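Local coordinates for protein threonine phosphate decarboxylase-like enzyme (Sulfurospirillum multivorans, PDB 6OUX) that decarboxylates L-serine O-phosphate to ethanolamine O-phosphate with pyridoxal phosphate as cofactor, supplying the nucleotide-loop linker precursor for norcobamide biosynthesis, at residues 64-69 / 283-288; 112-117 / 256-261. One frame throughout, in Å; residues are numbered along the deposited sequence.

Interaction 1 (64-69 / 283-288)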
ATOM      1  N   ASP A  64      -2.931 -21.591  -4.201  1.00 19.50           N
ATOM      2  CA  ASP A  64      -3.400 -22.759  -3.537  1.00 20.96           C
ATOM      3  C   ASP A  64      -2.324 -23.806  -3.535  1.00 23.84           C
ATOM      4  O   ASP A  64      -2.043 -24.383  -2.478  1.00 21.78           O
ATOM      5  CB  ASP A  64      -4.643 -23.294  -4.232  1.00 24.71           C
ATOM      6  CG  ASP A  64      -5.275 -24.477  -3.521  1.00 28.64           C
ATOM      7  OD1 ASP A  64      -5.059 -24.653  -2.329  1.00 35.37           O
ATOM      8  OD2 ASP A  64      -6.007 -25.253  -4.181  1.00 36.26           O
ATOM      9  N   ARG A  65      -1.743 -24.058  -4.710  1.00 20.01           N
ATOM     10  CA  ARG A  65      -0.796 -25.150  -4.885  1.00 22.16           C
ATOM     11  C   ARG A  65       0.539 -24.835  -4.230  1.00 20.60           C
ATOM     12  O   ARG A  65       1.137 -25.710  -3.611  1.00 22.23           O
ATOM     13  CB  ARG A  65      -0.615 -25.577  -6.363  1.00 21.42           C
ATOM     14  CG  ARG A  65      -1.859 -26.252  -7.017  1.00 23.79           C
ATOM     15  CD  ARG A  65      -1.960 -26.184  -8.602  1.00 24.82           C
ATOM     16  NE  ARG A  65      -0.602 -26.153  -8.964  1.00 27.39           N
ATOM     17  CZ  ARG A  65       0.116 -25.249  -9.580  1.00 22.90           C
ATOM     18  NH1 ARG A  65       1.366 -25.520  -9.533  1.00 24.02           N
ATOM     19  NH2 ARG A  65      -0.321 -24.242 -10.321  1.00 25.16           N
ATOM     20  N   GLU A  66       0.994 -23.614  -4.354  1.00 17.87           N
ATOM     21  CA  GLU A  66       2.342 -23.252  -3.914  1.00 20.85           C
ATOM     22  C   GLU A  66       2.433 -22.637  -2.502  1.00 20.57           C
ATOM     23  O   GLU A  66       3.511 -22.663  -1.886  1.00 19.72           O
ATOM     24  CB  GLU A  66       3.037 -22.307  -4.897  1.00 20.87           C
ATOM     25  CG  GLU A  66       3.189 -22.859  -6.309  1.00 22.90           C
ATOM     26  CD  GLU A  66       4.033 -21.964  -7.223  1.00 25.03           C
ATOM     27  OE1 GLU A  66       4.292 -20.813  -6.868  1.00 26.23           O
ATOM     28  OE2 GLU A  66       4.401 -22.393  -8.343  1.00 24.83           O
ATOM     29  N   LEU A  67       1.336 -22.074  -2.015  1.00 21.25           N
ATOM     30  CA  LEU A  67       1.387 -21.409  -0.700  1.00 22.05           C
ATOM     31  C   LEU A  67       0.539 -22.058   0.327  1.00 20.88           C
ATOM     32  O   LEU A  67       0.948 -22.176   1.480  1.00 22.36           O
ATOM     33  CB  LEU A  67       0.962 -19.928  -0.801  1.00 22.06           C
ATOM     34  CG  LEU A  67       1.905 -19.036  -1.609  1.00 21.97           C
ATOM     35  CD1 LEU A  67       1.420 -17.608  -1.515  1.00 21.21           C
ATOM     36  CD2 LEU A  67       3.360 -19.078  -1.213  1.00 23.56           C
ATOM     37  N   ILE A  68      -0.656 -22.465  -0.059  1.00 21.42           N
ATOM     38  CA  ILE A  68      -1.609 -22.920   0.908  1.00 22.15           C
ATOM     39  C   ILE A  68      -1.340 -24.356   1.261  1.00 22.05           C
ATOM     40  O   ILE A  68      -1.138 -24.645   2.431  1.00 20.09           O
ATOM     41  CB  ILE A  68      -3.037 -22.752   0.431  1.00 23.79           C
ATOM     42  CG1 ILE A  68      -3.343 -21.270   0.141  1.00 24.17           C
ATOM     43  CG2 ILE A  68      -3.995 -23.318   1.434  1.00 23.93           C
ATOM     44  CD1 ILE A  68      -3.130 -20.291   1.261  1.00 26.40           C
ATOM     45  N   GLN A  69      -1.328 -25.242   0.265  1.00 20.98           N
ATOM     46  CA  GLN A  69      -1.151 -26.692   0.531  1.00 21.57           C
ATOM     47  C   GLN A  69       0.241 -27.057   1.024  1.00 23.12           C
ATOM     48  O   GLN A  69       0.432 -28.086   1.627  1.00 23.60           O
ATOM     49  CB  GLN A  69      -1.425 -27.501  -0.736  1.00 21.53           C
ATOM     50  CG  GLN A  69      -2.845 -27.482  -1.146  1.00 19.32           C
ATOM     51  CD  GLN A  69      -3.126 -28.471  -2.258  1.00 21.02           C
ATOM     52  OE1 GLN A  69      -2.318 -28.595  -3.211  1.00 19.78           O
ATOM     53  NE2 GLN A  69      -4.283 -29.180  -2.151  1.00 15.51           N
ATOM     54  N   LEU A 283       4.209 -10.656  -7.581  1.00 19.39           N
ATOM     55  CA  LEU A 283       5.127  -9.965  -8.465  1.00 22.69           C
ATOM     56  C   LEU A 283       6.164 -10.932  -9.067  1.00 21.66           C
ATOM     57  O   LEU A 283       6.444 -10.886 -10.308  1.00 17.87           O
ATOM     58  CB  LEU A 283       5.850  -8.840  -7.744  1.00 26.24           C
ATOM     59  CG  LEU A 283       6.446  -7.848  -8.718  1.00 30.60           C
ATOM     60  CD1 LEU A 283       5.351  -6.851  -9.056  1.00 32.83           C
ATOM     61  CD2 LEU A 283       7.671  -7.140  -8.146  1.00 35.36           C
ATOM     62  N   ARG A 284       6.709 -11.789  -8.200  1.00 19.40           N
ATOM     63  CA  ARG A 284       7.719 -12.758  -8.625  1.00 19.97           C
ATOM     64  C   ARG A 284       7.109 -13.870  -9.459  1.00 20.19           C
ATOM     65  O   ARG A 284       7.769 -14.404 -10.355  1.00 21.97           O
ATOM     66  CB  ARG A 284       8.432 -13.362  -7.460  1.00 20.81           C
ATOM     67  CG  ARG A 284       9.290 -12.389  -6.680  1.00 21.73           C
ATOM     68  CD  ARG A 284       9.946 -13.116  -5.493  1.00 22.14           C
ATOM     69  NE  ARG A 284      10.754 -12.171  -4.763  1.00 23.48           N
ATOM     70  CZ  ARG A 284      12.000 -11.825  -5.082  1.00 26.26           C
ATOM     71  NH1 ARG A 284      12.661 -12.417  -6.085  1.00 25.10           N
ATOM     72  NH2 ARG A 284      12.598 -10.900  -4.355  1.00 27.31           N
ATOM     73  N   LEU A 285       5.858 -14.194  -9.201  1.00 18.50           N
ATOM     74  CA  LEU A 285       5.143 -15.099 -10.052  1.00 20.67           C
ATOM     75  C   LEU A 285       5.012 -14.547 -11.465  1.00 21.80           C
ATOM     76  O   LEU A 285       5.343 -15.206 -12.450  1.00 20.67           O
ATOM     77  CB  LEU A 285       3.764 -15.363  -9.442  1.00 20.65           C
ATOM     78  CG  LEU A 285       2.942 -16.406 -10.169  1.00 21.47           C
ATOM     79  CD1 LEU A 285       3.560 -17.801  -9.996  1.00 20.50           C
ATOM     80  CD2 LEU A 285       1.558 -16.311  -9.594  1.00 20.33           C
ATOM     81  N   PHE A 286       4.557 -13.304 -11.546  1.00 25.18           N
ATOM     82  CA  PHE A 286       4.138 -12.663 -12.805  1.00 25.23           C
ATOM     83  C   PHE A 286       5.248 -12.551 -13.810  1.00 26.17           C
ATOM     84  O   PHE A 286       4.955 -12.370 -14.985  1.00 29.33           O
ATOM     85  CB  PHE A 286       3.579 -11.255 -12.544  1.00 24.71           C
ATOM     86  CG  PHE A 286       2.293 -11.220 -11.778  1.00 23.34           C
ATOM     87  CD1 PHE A 286       1.512 -12.352 -11.565  1.00 25.54           C
ATOM     88  CD2 PHE A 286       1.858 -10.006 -11.227  1.00 25.22           C
ATOM     89  CE1 PHE A 286       0.329 -12.259 -10.825  1.00 26.53           C
ATOM     90  CE2 PHE A 286       0.697  -9.917 -10.489  1.00 23.93           C
ATOM     91  CZ  PHE A 286      -0.081 -11.031 -10.315  1.00 27.74           C
ATOM     92  N   VAL A 287       6.498 -12.738 -13.381  1.00 28.75           N
ATOM     93  CA  VAL A 287       7.645 -12.722 -14.314  1.00 28.50           C
ATOM     94  C   VAL A 287       8.324 -14.062 -14.556  1.00 27.54           C
ATOM     95  O   VAL A 287       9.279 -14.164 -15.351  1.00 29.40           O
ATOM     96  CB  VAL A 287       8.629 -11.571 -13.940  1.00 35.90           C
ATOM     97  CG1 VAL A 287       7.859 -10.253 -13.845  1.00 37.51           C
ATOM     98  CG2 VAL A 287       9.369 -11.824 -12.637  1.00 35.47           C
ATOM     99  N   ARG A 288       7.815 -15.133 -13.956  1.00 25.80           N
ATOM    100  CA  ARG A 288       8.337 -16.460 -14.271  1.00 24.80           C
ATOM    101  C   ARG A 288       7.883 -16.864 -15.660  1.00 27.91           C
ATOM    102  O   ARG A 288       6.730 -16.695 -16.014  1.00 26.56           O
ATOM    103  CB  ARG A 288       7.883 -17.498 -13.270  1.00 27.25           C
ATOM    104  CG  ARG A 288       8.955 -17.895 -12.272  1.00 30.40           C
ATOM    105  CD  ARG A 288       8.329 -18.218 -10.965  1.00 31.42           C
ATOM    106  NE  ARG A 288       7.469 -19.361 -11.069  1.00 32.51           N
ATOM    107  CZ  ARG A 288       6.694 -19.810 -10.090  1.00 34.63           C
ATOM    108  NH1 ARG A 288       6.605 -19.169  -8.940  1.00 35.82           N
ATOM    109  NH2 ARG A 288       5.979 -20.899 -10.280  1.00 33.51           N
TER
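E66, near the end of helix 53-68, pairs with R288, just beyond helix 277-286; the two side chains meet from opposite directions between backbones whose nearest CA atoms, those of E66 and L285, are 10.6 Å apart. CB of E66 leaves the helix toward the other segment. CG stands anti to the carbonyl carbon (chi1 -59°), and the chain then runs extended, which carries the carboxylate straight out to the arginine. CD lies in the guanidinium plane, at its edge, and the carboxylate is turned 14° from it. OE2 of E66 takes the salt bridge: NH2 of R288 donates to its syn lone pair at 2.9 Å, with an N-H...O angle of 164°. OE1 of E66 sits 3.5 Å from NH1 of R288, accepts a hydrogen bond from the hydroxyl of Y281, and brushes CD1 of L285 at 4.4 Å. CD1 of L285 lies 3.4 Å above one face of the R288 guanidinium, toward its rim. Y62 of helix 53-68 touches both L285 and R288. With an alanine in place of E66, R288 is likely to lose its carboxylate mate, and the Y281 hydroxyl its acceptor. Each carboxylate oxygen has its own polar partner, which should limit rotation of the group, and one charged bond links the end of helix 53-68 to the junction between helices 277-286 and 289-314, where NH2 of R288 also has a long, weak ion pair with D290.

Interaction 2 (112-117 / 256-261)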
ATOM      1  N   ILE A 112       0.219   7.812 -10.875  1.00 15.65           N
ATOM      2  CA  ILE A 112      -0.022   9.052 -11.611  1.00 15.73           C
ATOM      3  C   ILE A 112      -0.330  10.226 -10.687  1.00 17.99           C
ATOM      4  O   ILE A 112       0.098  11.331 -10.924  1.00 17.09           O
ATOM      5  CB  ILE A 112      -1.120   8.863 -12.678  1.00 15.93           C
ATOM      6  CG1 ILE A 112      -0.642   7.892 -13.762  1.00 16.88           C
ATOM      7  CG2 ILE A 112      -1.507  10.197 -13.332  1.00 16.59           C
ATOM      8  CD1 ILE A 112      -1.722   7.492 -14.754  1.00 19.19           C
ATOM      9  N   GLN A 113      -1.016   9.963  -9.593  1.00 19.86           N
ATOM     10  CA  GLN A 113      -1.252  10.973  -8.590  1.00 22.14           C
ATOM     11  C   GLN A 113       0.030  11.457  -7.952  1.00 19.47           C
ATOM     12  O   GLN A 113       0.145  12.685  -7.767  1.00 21.72           O
ATOM     13  CB  GLN A 113      -2.305  10.477  -7.573  1.00 23.96           C
ATOM     14  CG  GLN A 113      -3.655  10.346  -8.299  1.00 29.82           C
ATOM     15  CD  GLN A 113      -4.783   9.594  -7.579  1.00 36.72           C
ATOM     16  OE1 GLN A 113      -5.963   9.679  -8.002  1.00 43.99           O
ATOM     17  NE2 GLN A 113      -4.450   8.861  -6.521  1.00 34.67           N
ATOM     18  N   MET A 114       0.960  10.560  -7.619  1.00 19.57           N
ATOM     19  CA  MET A 114       2.349  10.932  -7.171  1.00 19.64           C
ATOM     20  C   MET A 114       3.088  11.774  -8.208  1.00 20.42           C
ATOM     21  O   MET A 114       3.621  12.823  -7.877  1.00 18.86           O
ATOM     22  CB  MET A 114       3.145   9.699  -6.759  1.00 20.48           C
ATOM     23  CG  MET A 114       4.666   9.865  -6.499  1.00 22.58           C
ATOM     24  SD  MET A 114       5.616   8.309  -6.413  1.00 18.81           S
ATOM     25  CE  MET A 114       5.885   8.085  -8.174  1.00 24.50           C
ATOM     26  N   LEU A 115       3.032  11.378  -9.489  1.00 16.79           N
ATOM     27  CA  LEU A 115       3.611  12.173 -10.551  1.00 18.36           C
ATOM     28  C   LEU A 115       3.042  13.592 -10.666  1.00 18.41           C
ATOM     29  O   LEU A 115       3.785  14.564 -10.820  1.00 17.40           O
ATOM     30  CB  LEU A 115       3.466  11.436 -11.901  1.00 18.04           C
ATOM     31  CG  LEU A 115       4.272  10.133 -12.027  1.00 18.71           C
ATOM     32  CD1 LEU A 115       3.921   9.423 -13.325  1.00 19.52           C
ATOM     33  CD2 LEU A 115       5.760  10.432 -11.956  1.00 20.39           C
ATOM     34  N   LEU A 116       1.730  13.710 -10.597  1.00 20.30           N
ATOM     35  CA  LEU A 116       1.094  14.988 -10.838  1.00 19.04           C
ATOM     36  C   LEU A 116       1.231  15.937  -9.643  1.00 21.65           C
ATOM     37  O   LEU A 116       1.083  17.160  -9.814  1.00 22.41           O
ATOM     38  CB  LEU A 116      -0.368  14.782 -11.209  1.00 17.89           C
ATOM     39  CG  LEU A 116      -0.678  14.105 -12.547  1.00 18.82           C
ATOM     40  CD1 LEU A 116      -2.188  14.083 -12.755  1.00 18.58           C
ATOM     41  CD2 LEU A 116      -0.067  14.735 -13.771  1.00 18.29           C
ATOM     42  N   GLN A 117       1.523  15.411  -8.460  1.00 20.86           N
ATOM     43  CA  GLN A 117       1.737  16.244  -7.282  1.00 27.37           C
ATOM     44  C   GLN A 117       3.133  16.917  -7.231  1.00 26.42           C
ATOM     45  O   GLN A 117       3.450  17.666  -6.318  1.00 24.92           O
ATOM     46  CB  GLN A 117       1.624  15.391  -6.008  1.00 29.07           C
ATOM     47  CG  GLN A 117       0.232  15.043  -5.558  1.00 34.77           C
ATOM     48  CD  GLN A 117       0.258  14.023  -4.395  1.00 42.43           C
ATOM     49  OE1 GLN A 117       1.117  13.139  -4.334  1.00 43.33           O
ATOM     50  NE2 GLN A 117      -0.676  14.165  -3.466  1.00 49.03           N
ATOM     51  N   ALA A 256       5.705   1.766 -13.007  1.00 12.04           N
ATOM     52  CA  ALA A 256       6.000   2.802 -13.992  1.00 12.94           C
ATOM     53  C   ALA A 256       7.411   2.647 -14.507  1.00 13.71           C
ATOM     54  O   ALA A 256       8.308   2.200 -13.761  1.00 14.15           O
ATOM     55  CB  ALA A 256       5.848   4.178 -13.398  1.00 14.33           C
ATOM     56  N   LEU A 257       7.609   3.042 -15.761  1.00 13.22           N
ATOM     57  CA  LEU A 257       8.945   3.187 -16.398  1.00 12.52           C
ATOM     58  C   LEU A 257       9.174   4.699 -16.561  1.00 13.93           C
ATOM     59  O   LEU A 257       8.346   5.409 -17.143  1.00 12.37           O
ATOM     60  CB  LEU A 257       8.969   2.523 -17.765  1.00 12.62           C
ATOM     61  CG  LEU A 257       8.515   1.053 -17.823  1.00 12.84           C
ATOM     62  CD1 LEU A 257       8.611   0.485 -19.230  1.00 13.84           C
ATOM     63  CD2 LEU A 257       9.270   0.146 -16.880  1.00 12.48           C
ATOM     64  N   MET A 258      10.263   5.180 -15.997  1.00 14.81           N
ATOM     65  CA  MET A 258      10.550   6.588 -15.999  1.00 17.42           C
ATOM     66  C   MET A 258      12.037   6.836 -15.814  1.00 16.60           C
ATOM     67  O   MET A 258      12.832   5.918 -15.637  1.00 16.00           O
ATOM     68  CB  MET A 258       9.697   7.334 -14.951  1.00 19.22           C
ATOM     69  CG  MET A 258       9.899   6.962 -13.495  1.00 22.27           C
ATOM     70  SD  MET A 258       8.818   7.880 -12.292  1.00 18.43           S
ATOM     71  CE  MET A 258       7.708   6.781 -11.935  1.00 17.11           C
ATOM     72  N   ASP A 259      12.394   8.100 -15.879  1.00 18.20           N
ATOM     73  CA  ASP A 259      13.790   8.538 -15.746  1.00 18.77           C
ATOM     74  C   ASP A 259      14.399   7.978 -14.452  1.00 18.33           C
ATOM     75  O   ASP A 259      13.801   8.108 -13.404  1.00 17.30           O
ATOM     76  CB  ASP A 259      13.807  10.084 -15.739  1.00 21.15           C
ATOM     77  CG  ASP A 259      15.184  10.623 -15.565  1.00 23.12           C
ATOM     78  OD1 ASP A 259      15.978  10.604 -16.561  1.00 27.05           O
ATOM     79  OD2 ASP A 259      15.516  10.973 -14.422  1.00 22.87           O
ATOM     80  N   SER A 260      15.555   7.325 -14.527  1.00 19.60           N
ATOM     81  CA  SER A 260      16.134   6.686 -13.349  1.00 22.72           C
ATOM     82  C   SER A 260      16.603   7.671 -12.296  1.00 24.01           C
ATOM     83  O   SER A 260      16.523   7.372 -11.075  1.00 22.89           O
ATOM     84  CB  SER A 260      17.255   5.701 -13.720  1.00 23.68           C
ATOM     85  OG  SER A 260      18.267   6.386 -14.386  1.00 23.18           O
ATOM     86  N   ARG A 261      17.055   8.846 -12.739  1.00 25.30           N
ATOM     87  CA  ARG A 261      17.428   9.931 -11.817  1.00 28.65           C
ATOM     88  C   ARG A 261      16.236  10.336 -10.922  1.00 25.95           C
ATOM     89  O   ARG A 261      16.355  10.464  -9.693  1.00 25.84           O
ATOM     90  CB  ARG A 261      17.836  11.177 -12.639  1.00 34.64           C
ATOM     91  CG  ARG A 261      19.189  11.774 -12.338  1.00 42.76           C
ATOM     92  CD  ARG A 261      20.339  10.779 -12.494  1.00 46.69           C
ATOM     93  NE  ARG A 261      20.383  10.020 -13.757  1.00 51.23           N
ATOM     94  CZ  ARG A 261      21.184  10.263 -14.808  1.00 46.22           C
ATOM     95  NH1 ARG A 261      21.985  11.307 -14.833  1.00 45.36           N
ATOM     96  NH2 ARG A 261      21.136   9.467 -15.869  1.00 37.46           N
TER
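L115 and M258 meet at an oblique angle, the leucine coming from helix 108-116 and the methionine from just past the end of strand 254-257. One branch of the leucine does the touching: CD2 of L115 lies 4.0 Å from SD of M258 and 4.1 Å from CE of M258, so the methyl rests against the thioether rather than the stem of the chain. M258 holds CG between its backbone N and carbonyl carbon (chi1 63°), and the chain stays extended through chi2 before turning at chi3, which swings CE round to the helix. In the large-domain sheet of the fold type I (aspartate aminotransferase-like) PLP enzymes, strand 254-257 is the antiparallel one, running between 102-105 and 236-241, and helix 108-116 packs against the sheet near this edge. M114, one residue before L115, adds a second, looser touch, its CE lying 4.4 Å from CE of M258, so that the two methionines meet methyl to methyl. No hydrogen bond crosses between the segments; the joint is apolar, and F103 of strand 102-105, I237 of strand 236-241 and I263 of helix 260-266 also touch the M258 side chain. N101, just before strand 102-105, bonds the backbone of M258 with its own backbone and with ND2.

In the fold
Interactions 1 and 2 have centres 29 Å apart and nearest atoms about 9 Å apart, so they do not touch, and both lie away from the substrate-binding residues N181, R355 and R369. Along the chain the order is 64-69, 112-117, 256-261, 283-288: the pair of interaction 2 falls wholly between the two segments of interaction 1. Helices 260-266 and 277-286 follow one another, connecting the second segments of the two contacts. Interaction 2 packs a helix against the seven-stranded sheet inside one subunit, with no other chain touching its segments, whereas interaction 1 joins the end of helix 53-68 by charge to the turn after helix 277-286, beside the subunit boundary, where Y73 of the second subunit packs on D64 and I68.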